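Local coordinates for protein neurotoxin (Clostridium botulinum, PDB 2QN0) that acts as the zinc protease light chain of botulinum neurotoxin type C1, probably cleaving more than one SNARE protein in nerve cells, at residues A[123-128]-A[306-311]; A[114-119]-A[184-189]; A[20-25]-A[134-139]; A[302-307]-A[338-343]. All blocks are in the same frame, centred on the assembly; numbering follows the deposited sequence.

Contact 1: residues A[123-128]-A[306-311]; sequences PINTFD and SITTAN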
# COMPACT_ATOMS: atom_id res chain seq x y z
N PRO A 123 1.51 -26.71 -9.24
CA PRO A 123 1.20 -27.48 -10.44
C PRO A 123 0.16 -26.74 -11.29
O PRO A 123 -0.74 -26.10 -10.75
CB PRO A 123 0.66 -28.79 -9.88
CG PRO A 123 1.45 -28.95 -8.61
CD PRO A 123 1.41 -27.55 -8.03
N ILE A 124 0.30 -26.84 -12.60
CA ILE A 124 -0.62 -26.16 -13.51
C ILE A 124 -2.10 -26.50 -13.30
O ILE A 124 -2.97 -25.67 -13.58
CB ILE A 124 -0.24 -26.45 -14.98
CG1 ILE A 124 1.14 -25.85 -15.28
CG2 ILE A 124 -1.27 -25.85 -15.93
CD1 ILE A 124 1.64 -26.11 -16.69
N ASN A 125 -2.39 -27.69 -12.81
CA ASN A 125 -3.79 -28.09 -12.60
C ASN A 125 -4.29 -27.81 -11.19
O ASN A 125 -5.38 -28.25 -10.82
CB ASN A 125 -3.96 -29.58 -12.90
CG ASN A 125 -3.30 -30.47 -11.86
OD1 ASN A 125 -2.64 -29.99 -10.93
ND2 ASN A 125 -3.46 -31.78 -12.01
N THR A 126 -3.52 -27.06 -10.41
CA THR A 126 -3.88 -26.79 -9.02
C THR A 126 -4.12 -25.35 -8.58
O THR A 126 -3.46 -24.43 -9.06
CB THR A 126 -2.80 -27.38 -8.10
OG1 THR A 126 -2.69 -28.79 -8.33
CG2 THR A 126 -3.13 -27.13 -6.63
N PHE A 127 -5.07 -25.19 -7.67
CA PHE A 127 -5.39 -23.90 -7.04
C PHE A 127 -4.88 -24.12 -5.61
O PHE A 127 -5.37 -25.01 -4.92
CB PHE A 127 -6.91 -23.65 -6.96
CG PHE A 127 -7.49 -22.89 -8.12
CD1 PHE A 127 -6.68 -22.21 -9.03
CD2 PHE A 127 -8.87 -22.81 -8.28
CE1 PHE A 127 -7.24 -21.48 -10.08
CE2 PHE A 127 -9.44 -22.08 -9.33
CZ PHE A 127 -8.63 -21.41 -10.23
N ASP A 128 -3.91 -23.33 -5.17
CA ASP A 128 -3.38 -23.48 -3.81
C ASP A 128 -3.67 -22.22 -3.01
O ASP A 128 -2.98 -21.21 -3.16
CB ASP A 128 -1.88 -23.75 -3.85
CG ASP A 128 -1.29 -23.98 -2.46
OD1 ASP A 128 -2.05 -24.01 -1.47
OD2 ASP A 128 -0.05 -24.12 -2.37
N SER A 306 -6.82 -25.60 -17.02
CA SER A 306 -6.32 -26.89 -16.55
C SER A 306 -6.62 -27.26 -15.10
O SER A 306 -6.22 -28.34 -14.65
CB SER A 306 -4.80 -26.94 -16.74
OG SER A 306 -4.43 -26.45 -18.02
N ILE A 307 -7.32 -26.40 -14.37
CA ILE A 307 -7.59 -26.70 -12.96
C ILE A 307 -8.48 -27.92 -12.72
O ILE A 307 -9.61 -27.98 -13.20
CB ILE A 307 -8.24 -25.49 -12.24
CG1 ILE A 307 -7.44 -24.22 -12.52
CG2 ILE A 307 -8.28 -25.76 -10.75
CD1 ILE A 307 -5.99 -24.28 -12.05
N THR A 308 -7.96 -28.87 -11.96
CA THR A 308 -8.69 -30.09 -11.63
C THR A 308 -8.67 -30.36 -10.13
O THR A 308 -9.46 -31.17 -9.63
CB THR A 308 -8.08 -31.31 -12.32
OG1 THR A 308 -6.75 -31.52 -11.84
CG2 THR A 308 -8.05 -31.11 -13.82
N THR A 309 -7.77 -29.70 -9.41
CA THR A 309 -7.67 -29.91 -7.97
C THR A 309 -7.32 -28.63 -7.23
O THR A 309 -6.78 -27.69 -7.80
CB THR A 309 -6.61 -31.00 -7.66
OG1 THR A 309 -6.57 -31.24 -6.25
CG2 THR A 309 -5.24 -30.55 -8.14
N ALA A 310 -7.64 -28.61 -5.94
CA ALA A 310 -7.38 -27.43 -5.11
C ALA A 310 -6.88 -27.82 -3.73
O ALA A 310 -7.18 -28.90 -3.22
CB ALA A 310 -8.64 -26.59 -5.00
N ASN A 311 -6.11 -26.92 -3.12
CA ASN A 311 -5.58 -27.13 -1.79
C ASN A 311 -5.92 -25.92 -0.92
O ASN A 311 -5.65 -24.78 -1.30
CB ASN A 311 -4.06 -27.30 -1.84
CG ASN A 311 -3.43 -27.42 -0.47
OD1 ASN A 311 -3.72 -28.36 0.28
ND2 ASN A 311 -2.57 -26.47 -0.12
O HOH W 1 -5.07 -32.61 -14.21
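Ile307 lies across one face of the Phe127 ring, the two side chains meeting at about a right angle. Its CG2 methyl stands 4.0 Å from the centroid of the Phe127 ring and close to the ring normal, a CH-pi contact, while the other branch brings Ile307 CD1 to 3.6 Å from Phe127 CE1. Ala310 CB packs against Phe127 CB. The side chains of Thr126, Asp128, Thr309 and Asn311 share the other face of this short parallel pair of strands. There Asp128 and Asn311 run alongside each other, both with CG anti to the backbone N (chi1 -177° and 176°). Asn311 ND2 donates to Asp128 OD1 at 2.9 Å from above the carboxylate plane, and Asp130 N also donates to that oxygen. Thr126 OG1 bonds to Asn125 OD1 and rests on Thr309 CG2. At the strand entrance Asn125 O is gripped twice, by Thr308 N at 2.9 Å and by Thr309 N at 3.1 Å. Phe127 then bonds twice to strand 309-311, through its N to Thr309 O and through its O to Asn311 N at 2.7 Å. The chemistry is thus divided: backbone bonds set the register, polar groups line one face, and apolar groups pack into the protein.

Contact 2: residues A[114-119]-A[184-189]; sequences IPFPGN and EGFGAL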
# COMPACT_ATOMS: atom_id res chain seq x y z
N ILE A 114 -8.56 -11.03 -5.99
CA ILE A 114 -7.61 -11.77 -5.18
C ILE A 114 -6.39 -12.27 -5.94
O ILE A 114 -6.39 -12.35 -7.17
CB ILE A 114 -8.28 -13.02 -4.55
CG1 ILE A 114 -8.67 -14.00 -5.66
CG2 ILE A 114 -9.54 -12.60 -3.78
CD1 ILE A 114 -9.00 -15.40 -5.16
N PRO A 115 -5.31 -12.60 -5.21
CA PRO A 115 -4.10 -13.11 -5.85
C PRO A 115 -4.48 -14.46 -6.45
O PRO A 115 -5.34 -15.15 -5.91
CB PRO A 115 -3.14 -13.30 -4.68
CG PRO A 115 -3.57 -12.24 -3.72
CD PRO A 115 -5.08 -12.33 -3.78
N PHE A 116 -3.87 -14.83 -7.57
CA PHE A 116 -4.16 -16.14 -8.13
C PHE A 116 -3.68 -17.11 -7.05
O PHE A 116 -2.61 -16.91 -6.47
CB PHE A 116 -3.35 -16.39 -9.40
CG PHE A 116 -3.59 -17.74 -10.02
CD1 PHE A 116 -4.49 -17.89 -11.06
CD2 PHE A 116 -2.93 -18.86 -9.53
CE1 PHE A 116 -4.73 -19.15 -11.62
CE2 PHE A 116 -3.16 -20.12 -10.08
CZ PHE A 116 -4.06 -20.27 -11.12
N PRO A 117 -4.46 -18.16 -6.75
CA PRO A 117 -4.02 -19.10 -5.72
C PRO A 117 -2.88 -20.01 -6.17
O PRO A 117 -3.11 -21.15 -6.59
CB PRO A 117 -5.30 -19.87 -5.39
CG PRO A 117 -6.02 -19.88 -6.70
CD PRO A 117 -5.82 -18.47 -7.21
N GLY A 118 -1.66 -19.50 -6.09
CA GLY A 118 -0.50 -20.27 -6.49
C GLY A 118 0.70 -19.42 -6.82
O GLY A 118 0.65 -18.19 -6.77
N ASN A 119 1.81 -20.09 -7.14
CA ASN A 119 3.04 -19.41 -7.52
C ASN A 119 3.73 -20.22 -8.60
O ASN A 119 3.16 -21.18 -9.12
CB ASN A 119 3.97 -19.20 -6.32
CG ASN A 119 4.43 -20.49 -5.69
OD1 ASN A 119 4.40 -21.55 -6.31
ND2 ASN A 119 4.88 -20.41 -4.44
N GLU A 184 5.00 -12.07 -11.23
CA GLU A 184 4.74 -13.08 -12.24
C GLU A 184 3.27 -13.35 -12.59
O GLU A 184 2.90 -14.50 -12.82
CB GLU A 184 5.41 -14.38 -11.81
CG GLU A 184 6.93 -14.28 -11.70
CD GLU A 184 7.55 -15.43 -10.92
OE1 GLU A 184 6.95 -16.53 -10.90
OE2 GLU A 184 8.64 -15.24 -10.34
N GLY A 185 2.46 -12.30 -12.63
CA GLY A 185 1.06 -12.46 -12.97
C GLY A 185 0.13 -12.97 -11.88
O GLY A 185 -1.03 -12.54 -11.80
N PHE A 186 0.61 -13.87 -11.04
CA PHE A 186 -0.22 -14.43 -9.97
C PHE A 186 -0.68 -13.35 -9.00
O PHE A 186 -1.87 -13.24 -8.68
CB PHE A 186 0.56 -15.45 -9.14
CG PHE A 186 1.14 -16.58 -9.95
CD1 PHE A 186 0.32 -17.59 -10.44
CD2 PHE A 186 2.51 -16.64 -10.19
CE1 PHE A 186 0.86 -18.65 -11.17
CE2 PHE A 186 3.06 -17.69 -10.92
CZ PHE A 186 2.23 -18.69 -11.41
N GLY A 187 0.28 -12.57 -8.52
CA GLY A 187 -0.02 -11.56 -7.53
C GLY A 187 0.17 -12.27 -6.20
O GLY A 187 0.36 -13.49 -6.18
N ALA A 188 0.12 -11.52 -5.10
CA ALA A 188 0.30 -12.11 -3.78
C ALA A 188 -0.16 -11.13 -2.72
O ALA A 188 -0.35 -9.95 -3.00
CB ALA A 188 1.77 -12.46 -3.56
N LEU A 189 -0.33 -11.62 -1.50
CA LEU A 189 -0.75 -10.78 -0.39
C LEU A 189 0.30 -9.69 -0.15
O LEU A 189 1.50 -9.97 -0.19
CB LEU A 189 -0.91 -11.63 0.88
CG LEU A 189 -1.24 -10.92 2.20
CD1 LEU A 189 -1.94 -11.90 3.13
CD2 LEU A 189 0.04 -10.39 2.84
O HOH W 2 0.49 -15.93 -4.86
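Phe186 spreads one face of its ring over the backbone of Gly118 and Asn119. Asn119 CA sits over the middle of that face, 3.9 Å from the Phe186 ring centroid in a CH-pi contact, while Gly118 C lies nearer the rim. Phe186 CZ also comes within 3.5 Å of Asn119 O. At the edge of the same ring, near its plane, Phe116 makes its approach: Phe116 CD2 is 3.6 Å from Phe186 CD1. The two rings are inclined at 57°, neither stacked nor T-shaped. With CG anti to its backbone N (chi1 179°), Phe116 carries its ring beside Phe186, and Pro117 CD covers part of one of its faces. Two loops without regular structure meet here, and a single direct hydrogen bond joins them, Phe116 N to Phe186 O at 2.8 Å and nearly straight. One residue earlier, the Pro115 ring lies against the backbone of Ala188, its CG 3.7 Å from Ala188 C. A water donates to both Gly118 O and Gly187 O, closing a second, indirect link. Ile300 of helix 283-304 touches both phenylalanines, and Leu326 and Tyr330 of helix 319-330 cover Phe116. The result is a buried joint: one ring lies on backbone, a second meets its edge, and the hydrogen bond and water give partners to Phe116 N and the carbonyl oxygens of Phe186, Gly118 and Gly187, probably costly to bury otherwise.

Contact 3: residues A[20-25]-A[134-139]; sequences LYLDTH and NSVDVK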
# COMPACT_ATOMS: atom_id res chain seq x y z
N LEU A 20 -10.70 -10.03 14.47
CA LEU A 20 -10.11 -11.32 14.80
C LEU A 20 -8.68 -11.15 15.28
O LEU A 20 -8.10 -10.07 15.19
CB LEU A 20 -10.06 -12.22 13.56
CG LEU A 20 -11.28 -12.40 12.65
CD1 LEU A 20 -10.86 -13.07 11.35
CD2 LEU A 20 -12.31 -13.23 13.37
N TYR A 21 -8.11 -12.24 15.79
CA TYR A 21 -6.72 -12.27 16.22
C TYR A 21 -6.03 -13.10 15.15
O TYR A 21 -6.45 -14.22 14.86
CB TYR A 21 -6.58 -12.95 17.59
CG TYR A 21 -6.84 -12.00 18.74
CD1 TYR A 21 -5.87 -11.08 19.13
CD2 TYR A 21 -8.06 -12.01 19.41
CE1 TYR A 21 -6.10 -10.18 20.17
CE2 TYR A 21 -8.30 -11.11 20.45
CZ TYR A 21 -7.33 -10.20 20.82
OH TYR A 21 -7.58 -9.31 21.84
N LEU A 22 -4.98 -12.53 14.56
CA LEU A 22 -4.26 -13.21 13.49
C LEU A 22 -2.79 -13.45 13.80
O LEU A 22 -2.17 -12.73 14.59
CB LEU A 22 -4.34 -12.38 12.20
CG LEU A 22 -5.72 -12.02 11.64
CD1 LEU A 22 -5.55 -11.05 10.47
CD2 LEU A 22 -6.44 -13.29 11.19
N ASP A 23 -2.23 -14.48 13.17
CA ASP A 23 -0.82 -14.80 13.30
C ASP A 23 -0.35 -14.86 11.86
O ASP A 23 -0.65 -15.82 11.15
CB ASP A 23 -0.60 -16.15 13.97
CG ASP A 23 0.86 -16.43 14.25
OD1 ASP A 23 1.72 -15.94 13.48
OD2 ASP A 23 1.16 -17.15 15.22
N THR A 24 0.38 -13.84 11.42
CA THR A 24 0.86 -13.79 10.04
C THR A 24 2.15 -14.57 9.82
O THR A 24 2.53 -14.84 8.68
CB THR A 24 1.13 -12.34 9.61
OG1 THR A 24 2.20 -11.81 10.39
CG2 THR A 24 -0.11 -11.49 9.81
N HIS A 25 2.82 -14.92 10.92
CA HIS A 25 4.09 -15.64 10.85
C HIS A 25 5.13 -14.80 10.13
O HIS A 25 6.06 -15.34 9.53
CB HIS A 25 3.91 -16.98 10.12
CG HIS A 25 2.98 -17.92 10.81
ND1 HIS A 25 3.24 -18.43 12.07
CD2 HIS A 25 1.78 -18.43 10.44
CE1 HIS A 25 2.25 -19.22 12.44
NE2 HIS A 25 1.35 -19.23 11.47
N ASN A 134 -0.07 -16.23 1.52
CA ASN A 134 -1.39 -15.72 1.13
C ASN A 134 -2.48 -15.98 2.15
O ASN A 134 -3.51 -15.29 2.16
CB ASN A 134 -1.81 -16.30 -0.23
CG ASN A 134 -1.09 -15.64 -1.39
OD1 ASN A 134 -0.32 -14.69 -1.22
ND2 ASN A 134 -1.35 -16.13 -2.60
N SER A 135 -2.29 -16.99 3.01
CA SER A 135 -3.29 -17.28 4.03
C SER A 135 -2.68 -17.02 5.40
O SER A 135 -1.50 -17.28 5.62
CB SER A 135 -3.78 -18.73 3.92
OG SER A 135 -2.75 -19.66 4.21
N VAL A 136 -3.47 -16.47 6.32
CA VAL A 136 -2.99 -16.17 7.66
C VAL A 136 -3.84 -16.89 8.69
O VAL A 136 -5.06 -17.00 8.53
CB VAL A 136 -2.99 -14.65 7.94
CG1 VAL A 136 -2.12 -13.93 6.90
CG2 VAL A 136 -4.40 -14.11 7.90
N ASP A 137 -3.21 -17.37 9.76
CA ASP A 137 -3.92 -18.08 10.81
C ASP A 137 -4.80 -17.21 11.68
O ASP A 137 -4.43 -16.09 12.06
CB ASP A 137 -2.95 -18.82 11.74
CG ASP A 137 -2.14 -19.88 11.03
OD1 ASP A 137 -2.58 -20.37 9.97
OD2 ASP A 137 -1.06 -20.23 11.55
N VAL A 138 -5.99 -17.73 12.00
CA VAL A 138 -6.92 -17.05 12.89
C VAL A 138 -6.76 -17.83 14.19
O VAL A 138 -6.87 -19.06 14.19
CB VAL A 138 -8.37 -17.16 12.38
CG1 VAL A 138 -9.32 -16.50 13.38
CG2 VAL A 138 -8.50 -16.49 11.03
N LYS A 139 -6.47 -17.13 15.28
CA LYS A 139 -6.29 -17.78 16.58
C LYS A 139 -7.29 -17.27 17.60
O LYS A 139 -7.78 -16.14 17.51
CB LYS A 139 -4.88 -17.53 17.12
CG LYS A 139 -3.74 -17.93 16.20
CD LYS A 139 -3.53 -19.42 16.17
CE LYS A 139 -2.27 -19.79 15.40
NZ LYS A 139 -1.03 -19.28 16.05
O HOH W 3 -9.89 -14.56 16.85
O HOH W 4 0.99 -16.54 6.93
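Strands 20-23 and 136-139 run antiparallel with a strong twist, their directions 135° apart, Leu22 facing Val138 as a non-hydrogen-bonded pair and Asp23 facing Asp137 as a hydrogen-bonded one. Asp23 N reaches Asp137 O at 2.9 Å, but the return bond from Asp137 N to Asp23 O is longer and bent, and Lys139 N donates to Tyr21 O. The Asp23 and Lys139 side chains share one face of the sheet with Asp137. His25 NE2 meets Asp137 OD2 at 2.6 Å; the oxygen lies in the imidazole plane, whereas the N-H comes down from above the carboxylate, the two planes being 83° apart. Asp23 OD1 accepts from His25 N in an Asx turn and lies over one face of the imidazole, toward its rim, while Asp23 OD2 is met on its anti side by Lys139 NZ at 3.2 Å, a salt bridge. The lysine chain, bent at chi2 (-75°) and again at chi4, folds back to deliver that charge. The two carboxylates would tend to favour a protonated His25, partly offset by Lys139 NZ, 5.2 Å from His25 NE2. On the opposite face Leu22 CD2 packs between the valines, 3.8 Å from Val138 CG2 and 4.0 Å from Val136 CG2. Within the mixed sheet, strand 19-23 lies between strands 34-38 and 136-141. Strand 146-152 flanks the latter, its Ile152 touching Leu22, Val136 and Val138, and its Lys148 salt-bridging Asp137 OD1.

Contact 4: residues A[302-307]-A[338-343]; sequences KRLNSI and GEVTVN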
# COMPACT_ATOMS: atom_id res chain seq x y z
N LYS A 302 -3.71 -20.30 -19.25
CA LYS A 302 -3.48 -21.72 -19.49
C LYS A 302 -3.83 -22.52 -18.23
O LYS A 302 -4.46 -23.57 -18.31
CB LYS A 302 -2.02 -21.97 -19.87
CG LYS A 302 -1.66 -23.44 -20.00
CD LYS A 302 -0.18 -23.62 -20.33
CE LYS A 302 0.18 -25.09 -20.44
NZ LYS A 302 -0.62 -25.78 -21.49
N ARG A 303 -3.41 -22.01 -17.08
CA ARG A 303 -3.70 -22.69 -15.82
C ARG A 303 -5.21 -22.77 -15.62
O ARG A 303 -5.73 -23.82 -15.25
CB ARG A 303 -3.06 -21.93 -14.64
CG ARG A 303 -1.57 -22.16 -14.46
CD ARG A 303 -1.00 -21.27 -13.36
NE ARG A 303 0.42 -21.47 -13.13
CZ ARG A 303 0.93 -22.36 -12.28
NH1 ARG A 303 0.14 -23.14 -11.56
NH2 ARG A 303 2.25 -22.45 -12.13
N LEU A 304 -5.91 -21.67 -15.89
CA LEU A 304 -7.35 -21.64 -15.71
C LEU A 304 -8.08 -22.66 -16.58
O LEU A 304 -9.21 -23.04 -16.29
CB LEU A 304 -7.90 -20.24 -15.99
CG LEU A 304 -7.49 -19.17 -14.96
CD1 LEU A 304 -8.03 -17.82 -15.37
CD2 LEU A 304 -8.03 -19.56 -13.57
N ASN A 305 -7.43 -23.11 -17.65
CA ASN A 305 -8.03 -24.11 -18.53
C ASN A 305 -7.62 -25.51 -18.09
O ASN A 305 -8.03 -26.50 -18.69
CB ASN A 305 -7.57 -23.92 -19.98
CG ASN A 305 -8.12 -22.66 -20.61
OD1 ASN A 305 -9.30 -22.34 -20.48
ND2 ASN A 305 -7.25 -21.94 -21.32
N SER A 306 -6.82 -25.60 -17.02
CA SER A 306 -6.32 -26.89 -16.55
C SER A 306 -6.62 -27.26 -15.10
O SER A 306 -6.22 -28.34 -14.65
CB SER A 306 -4.80 -26.94 -16.74
OG SER A 306 -4.43 -26.45 -18.02
N ILE A 307 -7.32 -26.40 -14.37
CA ILE A 307 -7.59 -26.70 -12.96
C ILE A 307 -8.48 -27.92 -12.72
O ILE A 307 -9.61 -27.98 -13.20
CB ILE A 307 -8.24 -25.49 -12.24
CG1 ILE A 307 -7.44 -24.22 -12.52
CG2 ILE A 307 -8.28 -25.76 -10.75
CD1 ILE A 307 -5.99 -24.28 -12.05
N GLY A 338 -15.42 -22.46 -24.31
CA GLY A 338 -15.19 -22.46 -22.88
C GLY A 338 -13.74 -22.22 -22.52
O GLY A 338 -13.40 -22.06 -21.35
N GLU A 339 -12.87 -22.21 -23.53
CA GLU A 339 -11.45 -21.98 -23.29
C GLU A 339 -11.19 -20.53 -22.92
O GLU A 339 -11.78 -19.61 -23.51
CB GLU A 339 -10.63 -22.34 -24.53
CG GLU A 339 -9.13 -22.15 -24.34
CD GLU A 339 -8.33 -22.49 -25.58
OE1 GLU A 339 -8.62 -21.92 -26.65
OE2 GLU A 339 -7.42 -23.34 -25.48
N VAL A 340 -10.32 -20.32 -21.94
CA VAL A 340 -9.98 -18.98 -21.49
C VAL A 340 -8.80 -18.44 -22.30
O VAL A 340 -7.74 -19.07 -22.36
CB VAL A 340 -9.58 -18.98 -20.00
CG1 VAL A 340 -9.25 -17.56 -19.55
CG2 VAL A 340 -10.72 -19.55 -19.16
N THR A 341 -8.99 -17.28 -22.92
CA THR A 341 -7.93 -16.67 -23.72
C THR A 341 -7.67 -15.23 -23.30
O THR A 341 -8.53 -14.57 -22.71
CB THR A 341 -8.28 -16.68 -25.22
OG1 THR A 341 -9.48 -15.93 -25.43
CG2 THR A 341 -8.48 -18.11 -25.71
N VAL A 342 -6.47 -14.75 -23.62
CA VAL A 342 -6.09 -13.38 -23.29
C VAL A 342 -6.33 -12.47 -24.49
O VAL A 342 -5.86 -12.74 -25.59
CB VAL A 342 -4.59 -13.29 -22.91
CG1 VAL A 342 -4.25 -11.87 -22.49
CG2 VAL A 342 -4.28 -14.27 -21.79
N ASN A 343 -7.08 -11.39 -24.27
CA ASN A 343 -7.36 -10.42 -25.31
C ASN A 343 -6.35 -9.30 -25.11
O ASN A 343 -6.36 -8.63 -24.08
CB ASN A 343 -8.79 -9.90 -25.17
CG ASN A 343 -9.12 -8.81 -26.18
OD1 ASN A 343 -8.55 -7.72 -26.16
ND2 ASN A 343 -10.05 -9.11 -27.08
O HOH W 5 -11.63 -23.40 -19.71
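Asn305, just past the C-terminal end of helix 283-304, spans the distance to Val340 with its side-chain amide. Its CB points toward segment 338-343, and with CG anti to the carbonyl carbon (chi1 -68°) the amide is brought up to the strand backbone, Asn305 CG lying 3.5 Å from Val340 N. There the branches part. Asn305 OD1 accepts from Val340 N at 2.7 Å, in the carbonyl plane and on a lone pair, and Val340 CG2 brushes the same oxygen. A water donates to Asn305 OD1 and also to Gly338 O, adding an indirect link between the segments. The other branch, Asn305 ND2, donates to Val340 O at 3.1 Å, again in the carbonyl plane and on a lone pair, with the acceptor close to the plane of the amide. Asn305 ND2 also passes 3.6 Å from Glu339 CG, the two side chains meeting at about a right angle. Beside the amide, Leu304 CB approaches Val340 CG2 at 4.3 Å, and Phe332 and helix 319-330 touch both residues. Thr341, the next residue, pairs instead with Val333 in the small antiparallel sheet. The asparagine amide therefore does for Val340 what a neighbouring strand would do, meeting its N-H and its C=O together. Two nearly straight bonds to one residue should hold the amide against rotation about CB-CG, and so tie the end of a long helix to a short strand.

Contacts 1, 2 and 4 touch one another; contact 3 touches only contact 2 among them, and its centre is about 32 Å from that of contact 4. Contacts 1 and 4 share Ser306 and Ile307, so the chain leaving helix 283-304 serves both in succession. Contact 2 joins contact 1 through Asp128 N, 2.7 Å from Pro117 O, and through the edge-to-face rings of Phe116 and Phe127; Arg303 of contact 4 packs on Phe186. Asn134 links contact 3 to contact 2, its OD1 3.1 Å from Leu189 N. Contact 2 is also connected to the zinc-binding helix 223-238: the backbones of Ala188 and Asn237 hydrogen-bond, and this helix carries zinc ligands His229 and His233; Glu269 completes the protein ligands.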